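Local coordinates for protein sialidase B (Streptococcus pneumoniae serotype 4, PDB 4XHB) that cleaves terminal sialic acids from oligosaccharides, glycoproteins and glycolipids by hydrolysing their alpha-(2->3)-, alpha-(2->6)- or alpha-(2->8)-glycosidic linkages, at residues Pro209-Leu214 with Ala617-Pro622; Tyr451-Gln456 with Ala469-Gly474. The protein carries 1 engineered substitution. One frame throughout, in Å; residues are numbered along the deposited sequence.

Contact 1: Pro209-Leu214 with Ala617-Pro622; sequences PTLYTL and AITELP. With 17Y ((1R,2S)-cyclopentane-1,2-diol), chain B.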
ATOM      1  N   PRO A 209       2.906  -4.043  -0.223  1.00 10.72           N
ATOM      2  CA  PRO A 209       4.327  -4.126  -0.586  1.00  9.14           C
ATOM      3  C   PRO A 209       4.921  -5.511  -0.331  1.00  9.21           C
ATOM      4  O   PRO A 209       4.461  -6.223   0.568  1.00  9.70           O
ATOM      5  CB  PRO A 209       4.980  -3.108   0.360  1.00 10.92           C
ATOM      6  CG  PRO A 209       4.075  -3.080   1.569  1.00 10.52           C
ATOM      7  CD  PRO A 209       2.686  -3.233   0.991  1.00  8.15           C
ATOM      8  N   THR A 210       5.931  -5.889  -1.120  1.00  9.54           N
ATOM      9  CA  THR A 210       6.714  -7.093  -0.845  1.00  8.16           C
ATOM     10  C   THR A 210       8.200  -6.755  -0.996  1.00 10.56           C
ATOM     11  O   THR A 210       8.549  -5.777  -1.661  1.00  8.49           O
ATOM     12  CB  THR A 210       6.386  -8.252  -1.800  1.00  9.63           C
ATOM     13  OG1 THR A 210       7.002  -8.023  -3.075  1.00 10.32           O
ATOM     14  CG2 THR A 210       4.854  -8.422  -1.977  1.00  9.15           C
ATOM     15  N   LEU A 211       9.060  -7.563  -0.375  1.00  8.08           N
ATOM     16  CA  LEU A 211      10.512  -7.433  -0.540  1.00 10.04           C
ATOM     17  C   LEU A 211      11.119  -8.823  -0.506  1.00  8.61           C
ATOM     18  O   LEU A 211      10.652  -9.685   0.237  1.00 10.08           O
ATOM     19  CB  LEU A 211      11.142  -6.604   0.586  1.00  8.42           C
ATOM     20  CG  LEU A 211      10.985  -5.079   0.624  1.00  8.59           C
ATOM     21  CD1 LEU A 211      11.474  -4.534   1.964  1.00  8.57           C
ATOM     22  CD2 LEU A 211      11.755  -4.413  -0.519  1.00 10.48           C
ATOM     23  N   TYR A 212      12.170  -9.036  -1.294  1.00  9.16           N
ATOM     24  CA  TYR A 212      12.848 -10.326  -1.315  1.00 10.12           C
ATOM     25  C   TYR A 212      14.290 -10.115  -1.768  1.00 10.38           C
ATOM     26  O   TYR A 212      14.531  -9.496  -2.802  1.00 10.59           O
ATOM     27  CB  TYR A 212      12.135 -11.304  -2.265  1.00 10.55           C
ATOM     28  CG  TYR A 212      12.507 -12.763  -2.026  1.00 10.95           C
ATOM     29  CD1 TYR A 212      13.725 -13.271  -2.465  1.00 10.76           C
ATOM     30  CD2 TYR A 212      11.643 -13.623  -1.347  1.00 11.89           C
ATOM     31  CE1 TYR A 212      14.075 -14.601  -2.240  1.00 14.82           C
ATOM     32  CE2 TYR A 212      11.978 -14.958  -1.123  1.00 10.92           C
ATOM     33  CZ  TYR A 212      13.196 -15.441  -1.567  1.00 11.39           C
ATOM     34  OH  TYR A 212      13.546 -16.762  -1.335  1.00 11.74           O
ATOM     35  N   THR A 213      15.241 -10.621  -0.987  1.00  9.60           N
ATOM     36  CA  THR A 213      16.658 -10.486  -1.332  1.00 11.87           C
ATOM     37  C   THR A 213      17.108 -11.662  -2.189  1.00 11.77           C
ATOM     38  O   THR A 213      17.024 -12.815  -1.767  1.00  9.74           O
ATOM     39  CB  THR A 213      17.530 -10.394  -0.066  1.00 11.99           C
ATOM     40  OG1 THR A 213      17.051  -9.317   0.747  1.00 12.47           O
ATOM     41  CG2 THR A 213      19.015 -10.137  -0.426  1.00 10.42           C
ATOM     42  N   LEU A 214      17.577 -11.360  -3.398  1.00  9.93           N
ATOM     43  CA  LEU A 214      18.021 -12.395  -4.334  1.00 11.73           C
ATOM     44  C   LEU A 214      19.479 -12.797  -4.094  1.00 13.06           C
ATOM     45  O   LEU A 214      20.248 -12.039  -3.497  1.00 11.33           O
ATOM     46  CB  LEU A 214      17.841 -11.915  -5.776  1.00 10.67           C
ATOM     47  CG  LEU A 214      16.423 -11.443  -6.107  1.00 10.82           C
ATOM     48  CD1 LEU A 214      16.392 -10.858  -7.517  1.00 12.08           C
ATOM     49  CD2 LEU A 214      15.432 -12.607  -5.958  1.00 10.45           C
ATOM     50  N   ALA A 617       6.509  -5.227   4.424  1.00  9.79           N
ATOM     51  CA  ALA A 617       7.453  -6.168   3.853  1.00  8.29           C
ATOM     52  C   ALA A 617       8.775  -5.966   4.571  1.00 10.92           C
ATOM     53  O   ALA A 617       9.204  -4.832   4.774  1.00  9.30           O
ATOM     54  CB  ALA A 617       7.636  -5.881   2.371  1.00  8.73           C
ATOM     55  N   ILE A 618       9.417  -7.054   4.966  1.00 11.27           N
ATOM     56  CA  ILE A 618      10.752  -6.938   5.532  1.00  9.23           C
ATOM     57  C   ILE A 618      11.712  -7.900   4.862  1.00  9.59           C
ATOM     58  O   ILE A 618      11.328  -8.995   4.454  1.00  9.79           O
ATOM     59  CB  ILE A 618      10.783  -7.148   7.058  1.00 11.59           C
ATOM     60  CG1 ILE A 618      10.125  -8.478   7.446  1.00 12.62           C
ATOM     61  CG2 ILE A 618      10.116  -5.974   7.763  1.00 12.53           C
ATOM     62  CD1 ILE A 618      10.207  -8.775   8.936  1.00 16.03           C
ATOM     63  N   THR A 619      12.964  -7.484   4.733  1.00 10.23           N
ATOM     64  CA  THR A 619      13.964  -8.403   4.213  1.00 11.11           C
ATOM     65  C   THR A 619      15.327  -8.111   4.819  1.00 13.77           C
ATOM     66  O   THR A 619      15.623  -6.971   5.188  1.00 12.61           O
ATOM     67  CB  THR A 619      14.031  -8.385   2.661  1.00 14.25           C
ATOM     68  OG1 THR A 619      14.706  -9.566   2.195  1.00 12.65           O
ATOM     69  CG2 THR A 619      14.746  -7.129   2.145  1.00 10.97           C
ATOM     70  N   GLU A 620      16.142  -9.152   4.953  1.00 13.81           N
ATOM     71  CA  GLU A 620      17.532  -8.943   5.320  1.00 11.78           C
ATOM     72  C   GLU A 620      18.285  -8.551   4.052  1.00 10.11           C
ATOM     73  O   GLU A 620      18.340  -9.312   3.082  1.00 11.39           O
ATOM     74  CB  GLU A 620      18.147 -10.200   5.959  1.00 11.46           C
ATOM     75  CG  GLU A 620      19.606  -9.990   6.398  1.00 11.51           C
ATOM     76  CD  GLU A 620      20.188 -11.186   7.140  1.00 14.77           C
ATOM     77  OE1 GLU A 620      19.458 -12.176   7.356  1.00 13.67           O
ATOM     78  OE2 GLU A 620      21.389 -11.128   7.500  1.00 15.27           O
ATOM     79  N   LEU A 621      18.828  -7.340   4.051  1.00  9.50           N
ATOM     80  CA  LEU A 621      19.631  -6.851   2.947  1.00 10.17           C
ATOM     81  C   LEU A 621      20.978  -7.578   2.962  1.00 12.32           C
ATOM     82  O   LEU A 621      21.381  -8.108   3.999  1.00 12.29           O
ATOM     83  CB  LEU A 621      19.827  -5.346   3.090  1.00 11.26           C
ATOM     84  CG  LEU A 621      18.501  -4.567   3.113  1.00 12.11           C
ATOM     85  CD1 LEU A 621      18.717  -3.120   3.554  1.00 10.82           C
ATOM     86  CD2 LEU A 621      17.842  -4.604   1.754  1.00 11.61           C
ATOM     87  N   PRO A 622      21.662  -7.629   1.808  1.00 13.31           N
ATOM     88  CA  PRO A 622      22.921  -8.385   1.724  1.00 15.28           C
ATOM     89  C   PRO A 622      23.991  -7.924   2.705  1.00 16.24           C
ATOM     90  O   PRO A 622      24.898  -8.705   3.001  1.00 18.76           O
ATOM     91  CB  PRO A 622      23.384  -8.131   0.289  1.00 14.76           C
ATOM     92  CG  PRO A 622      22.102  -7.958  -0.474  1.00 14.42           C
ATOM     93  CD  PRO A 622      21.188  -7.203   0.478  1.00 11.68           C
TER
HETATM   94  OAA 17Y B 701      14.571 -12.244   1.392  1.00 12.41           O
HETATM   95  CAF 17Y B 701      14.973 -13.569   1.309  1.00 17.61           C
HETATM   96  CAD 17Y B 701      16.288 -13.722   1.870  1.00 20.68           C
HETATM   97  CAC 17Y B 701      16.329 -15.073   2.507  1.00 22.52           C
HETATM   98  CAE 17Y B 701      14.920 -15.584   2.536  1.00 23.16           C
HETATM   99  CAG 17Y B 701      14.082 -14.378   2.280  1.00 18.37           C
HETATM  100  OAB 17Y B 701      13.737 -13.637   3.351  1.00 18.04           O
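Pro209-Leu214 and Ala617-Pro622 run in nearly the same direction, 20° apart, with Thr210 CA and Ala617 CA 4.8 Å from each other and Thr213 CA and Leu621 CA 6.4 Å. This is a seam between two neighbouring blades of the sialidase beta-propeller, since each segment makes its backbone pairing within its own sheet: Tyr212 with Leu220 on one side, Thr619 with Gly627 on the other. Side chains therefore carry the contact. Ala617 CB presses on the opposing main chain, 3.5 Å from Leu211 N, while the Leu211 side chain lies over Ala617 and meets the methyl of Thr619 with its CB. At the far end Thr213 OG1 donates to Glu620 O at 2.7 Å, approaching from well above the carbonyl plane. A chi1 of -55° puts this hydroxyl beside its own backbone N and turns CG2 to Pro622, 3.8 Å from its CD. Thr619 OG1 is 2.8 Å from Thr213 OG1 and equally near OAA of the bound cyclopentanediol, so its single proton has two possible acceptors. The diol's carbon CAF sits over the centre of the Tyr212 ring, so the diol leans on that ring face by its CAF-CAG edge, not with its whole five-membered ring. The backbone holds the diol oxygen too: Thr213 N donates to OAA over 3.0 Å, almost straight at 173°.

Contact 2: Tyr451-Gln456 with Ala469-Gly474; sequences YLCPGQ and ATYTSG. With 17Y ((1R,2S)-cyclopentane-1,2-diol), chain B.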
ATOM      1  N   TYR A 451      -6.803 -17.648  -1.721  1.00 12.99           N
ATOM      2  CA  TYR A 451      -6.262 -16.296  -1.831  1.00 12.76           C
ATOM      3  C   TYR A 451      -4.788 -16.282  -1.459  1.00 13.27           C
ATOM      4  O   TYR A 451      -4.406 -16.771  -0.393  1.00 10.89           O
ATOM      5  CB  TYR A 451      -7.039 -15.354  -0.918  1.00 12.95           C
ATOM      6  CG  TYR A 451      -8.431 -15.085  -1.438  1.00 15.75           C
ATOM      7  CD1 TYR A 451      -8.634 -14.215  -2.499  1.00 19.35           C
ATOM      8  CD2 TYR A 451      -9.533 -15.715  -0.888  1.00 21.75           C
ATOM      9  CE1 TYR A 451      -9.906 -13.972  -2.996  1.00 19.78           C
ATOM     10  CE2 TYR A 451     -10.814 -15.471  -1.376  1.00 26.87           C
ATOM     11  CZ  TYR A 451     -10.983 -14.600  -2.433  1.00 22.97           C
ATOM     12  OH  TYR A 451     -12.244 -14.347  -2.931  1.00 31.58           O
ATOM     13  N   LEU A 452      -3.956 -15.718  -2.331  1.00 10.85           N
ATOM     14  CA  LEU A 452      -2.520 -15.679  -2.077  1.00 12.06           C
ATOM     15  C   LEU A 452      -2.179 -14.850  -0.854  1.00 11.07           C
ATOM     16  O   LEU A 452      -2.748 -13.780  -0.657  1.00 13.54           O
ATOM     17  CB  LEU A 452      -1.785 -15.103  -3.290  1.00 12.10           C
ATOM     18  CG  LEU A 452      -0.270 -15.269  -3.252  1.00  9.34           C
ATOM     19  CD1 LEU A 452       0.106 -16.722  -3.374  1.00 12.04           C
ATOM     20  CD2 LEU A 452       0.328 -14.460  -4.380  1.00 11.24           C
ATOM     21  N   CYS A 453      -1.247 -15.337  -0.031  1.00 11.49           N
ATOM     22  CA  CYS A 453      -0.739 -14.532   1.077  1.00  8.30           C
ATOM     23  C   CYS A 453       0.333 -13.605   0.531  1.00 10.43           C
ATOM     24  O   CYS A 453       1.325 -14.067  -0.016  1.00 10.67           O
ATOM     25  CB  CYS A 453      -0.147 -15.410   2.171  1.00  9.21           C
ATOM     26  SG  CYS A 453      -1.352 -16.566   2.884  1.00 11.71           S
ATOM     27  N   PRO A 454       0.130 -12.289   0.663  1.00  9.59           N
ATOM     28  CA  PRO A 454       1.122 -11.398   0.049  1.00 11.10           C
ATOM     29  C   PRO A 454       2.439 -11.370   0.804  1.00 10.66           C
ATOM     30  O   PRO A 454       2.450 -11.526   2.025  1.00  9.38           O
ATOM     31  CB  PRO A 454       0.454 -10.022   0.105  1.00 11.04           C
ATOM     32  CG  PRO A 454      -0.623 -10.124   1.132  1.00 14.88           C
ATOM     33  CD  PRO A 454      -1.044 -11.569   1.193  1.00 10.36           C
ATOM     34  N   GLY A 455       3.530 -11.163   0.073  1.00  9.07           N
ATOM     35  CA  GLY A 455       4.837 -11.023   0.687  1.00  9.21           C
ATOM     36  C   GLY A 455       5.854 -11.924   0.029  1.00  9.75           C
ATOM     37  O   GLY A 455       6.177 -11.756  -1.152  1.00  8.75           O
ATOM     38  N   GLN A 456       6.384 -12.873   0.794  1.00 10.82           N
ATOM     39  CA  GLN A 456       7.387 -13.788   0.255  1.00  9.12           C
ATOM     40  C   GLN A 456       6.850 -15.217   0.211  1.00 10.82           C
ATOM     41  O   GLN A 456       6.070 -15.613   1.069  1.00 11.92           O
ATOM     42  CB  GLN A 456       8.645 -13.798   1.127  1.00  8.86           C
ATOM     43  CG  GLN A 456       9.214 -12.432   1.509  1.00  8.72           C
ATOM     44  CD  GLN A 456      10.548 -12.555   2.240  1.00 12.30           C
ATOM     45  OE1 GLN A 456      10.852 -13.589   2.857  1.00 10.73           O
ATOM     46  NE2 GLN A 456      11.348 -11.505   2.176  1.00 11.57           N
ATOM     47  N   ALA A 469       2.236 -19.720   0.711  1.00 11.33           N
ATOM     48  CA  ALA A 469       1.029 -19.824   1.527  1.00 11.69           C
ATOM     49  C   ALA A 469      -0.156 -19.152   0.823  1.00 11.05           C
ATOM     50  O   ALA A 469       0.002 -18.134   0.142  1.00 10.93           O
ATOM     51  CB  ALA A 469       1.251 -19.199   2.917  1.00  9.73           C
ATOM     52  N   THR A 470      -1.333 -19.752   0.973  1.00 11.44           N
ATOM     53  CA  THR A 470      -2.592 -19.137   0.572  1.00 13.97           C
ATOM     54  C   THR A 470      -3.617 -19.441   1.656  1.00 16.09           C
ATOM     55  O   THR A 470      -3.371 -20.262   2.531  1.00 12.22           O
ATOM     56  CB  THR A 470      -3.104 -19.674  -0.778  1.00 11.90           C
ATOM     57  OG1 THR A 470      -3.609 -21.008  -0.616  1.00 10.80           O
ATOM     58  CG2 THR A 470      -1.979 -19.675  -1.831  1.00 11.38           C
ATOM     59  N   TYR A 471      -4.765 -18.777   1.622  1.00 14.13           N
ATOM     60  CA  TYR A 471      -5.793 -19.096   2.598  1.00 13.44           C
ATOM     61  C   TYR A 471      -7.169 -19.222   1.949  1.00 15.11           C
ATOM     62  O   TYR A 471      -7.430 -18.684   0.867  1.00 12.84           O
ATOM     63  CB  TYR A 471      -5.825 -18.054   3.731  1.00 12.53           C
ATOM     64  CG  TYR A 471      -6.168 -16.645   3.264  1.00 13.97           C
ATOM     65  CD1 TYR A 471      -5.183 -15.798   2.770  1.00 12.60           C
ATOM     66  CD2 TYR A 471      -7.476 -16.173   3.298  1.00 15.31           C
ATOM     67  CE1 TYR A 471      -5.483 -14.516   2.336  1.00 11.27           C
ATOM     68  CE2 TYR A 471      -7.787 -14.882   2.858  1.00 12.55           C
ATOM     69  CZ  TYR A 471      -6.784 -14.064   2.390  1.00 15.45           C
ATOM     70  OH  TYR A 471      -7.080 -12.797   1.946  1.00 18.45           O
ATOM     71  N   THR A 472      -8.051 -19.942   2.621  1.00 13.01           N
ATOM     72  CA  THR A 472      -9.453 -19.927   2.241  1.00 13.88           C
ATOM     73  C   THR A 472     -10.256 -20.159   3.510  1.00 18.35           C
ATOM     74  O   THR A 472      -9.704 -20.117   4.612  1.00 15.93           O
ATOM     75  CB  THR A 472      -9.776 -20.954   1.122  1.00 17.16           C
ATOM     76  OG1 THR A 472     -11.161 -20.861   0.759  1.00 19.79           O
ATOM     77  CG2 THR A 472      -9.455 -22.371   1.553  1.00 16.35           C
ATOM     78  N   SER A 473     -11.553 -20.384   3.379  1.00 20.72           N
ATOM     79  CA  SER A 473     -12.351 -20.552   4.575  1.00 20.68           C
ATOM     80  C   SER A 473     -11.916 -21.804   5.316  1.00 15.94           C
ATOM     81  O   SER A 473     -11.902 -22.891   4.749  1.00 20.76           O
ATOM     82  CB  SER A 473     -13.834 -20.628   4.245  1.00 25.54           C
ATOM     83  OG  SER A 473     -14.592 -20.508   5.434  1.00 35.18           O
ATOM     84  N   GLY A 474     -11.524 -21.638   6.574  1.00 17.96           N
ATOM     85  CA  GLY A 474     -11.236 -22.776   7.431  1.00 20.29           C
ATOM     86  C   GLY A 474      -9.847 -23.385   7.351  1.00 21.81           C
ATOM     87  O   GLY A 474      -9.563 -24.342   8.069  1.00 15.82           O
TER
HETATM   88  OAA 17Y B 701      14.571 -12.244   1.392  1.00 12.41           O
HETATM   89  CAF 17Y B 701      14.973 -13.569   1.309  1.00 17.61           C
HETATM   90  CAD 17Y B 701      16.288 -13.722   1.870  1.00 20.68           C
HETATM   91  CAC 17Y B 701      16.329 -15.073   2.507  1.00 22.52           C
HETATM   92  CAE 17Y B 701      14.920 -15.584   2.536  1.00 23.16           C
HETATM   93  CAG 17Y B 701      14.082 -14.378   2.280  1.00 18.37           C
HETATM   94  OAB 17Y B 701      13.737 -13.637   3.351  1.00 18.04           O
HETATM   95  O   HOH W   1       2.179 -16.359  -0.674  1.00 11.30           O
HETATM   96  O   HOH W   2       3.892 -17.379   1.029  1.00 12.90           O
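Ala469 O is gripped twice: Cys453 N donates to it over 3.1 Å at 162°, and a water donates to it from 2.9 Å. A second water joins Gln456 O to Ala469 N, replacing direct pairing where the strands of this antiparallel beta hairpin separate. Toward Tyr451 and Tyr471 the pairing is regular. Tyr451 and Tyr471 form a hydrogen-bonded pair, with Tyr451 N to Tyr471 O and Tyr471 N to Tyr451 O both 2.9 Å. In the next, non-hydrogen-bonded pair, Leu452 CD1 meets Thr470 CG2 at 3.9 Å, the side chains crossing at about a right angle. On the other face of the sheet, Tyr471 CG stands between its backbone N and carbonyl carbon (chi1 62°), which swings the ring back across Tyr451. Tyr451 CB consequently makes a CH-pi contact over one face, 3.8 Å from the Tyr471 ring centroid, while Cys453 SG lies at the ring edge, in its plane, 3.9 Å from Tyr471 CD1. The side chain of Tyr471 is close to those of Glu503, a predicted active-site residue, and Tyr615, the probable nucleophile. Contacts at both face and edge should thus restrict the swing of an aromatic ring beside the presumed catalytic centre.

In the fold
From the N terminus the chain first builds a concanavalin-type domain, then enters the propeller, where 209-214 lies beside strand 219-226. Its partner 617-622 follows after 402 intervening residues, so contact 1 closes a very long loop and joins a sheet early in the propeller to the one formed by strands 616-620, 626-631 and 647-652. Contact 2 lies wholly within that loop and closes a hairpin with 12 residues between its segments, in the sheet that also holds strand 286-294. Their centres are about 19 Å apart, yet they meet: Gln456 NE2 lies 2.7 Å from Leu211 O, a probable hydrogen bond. Gln456 OE1 accepts from the same diol that contact 1 holds, through its OAB.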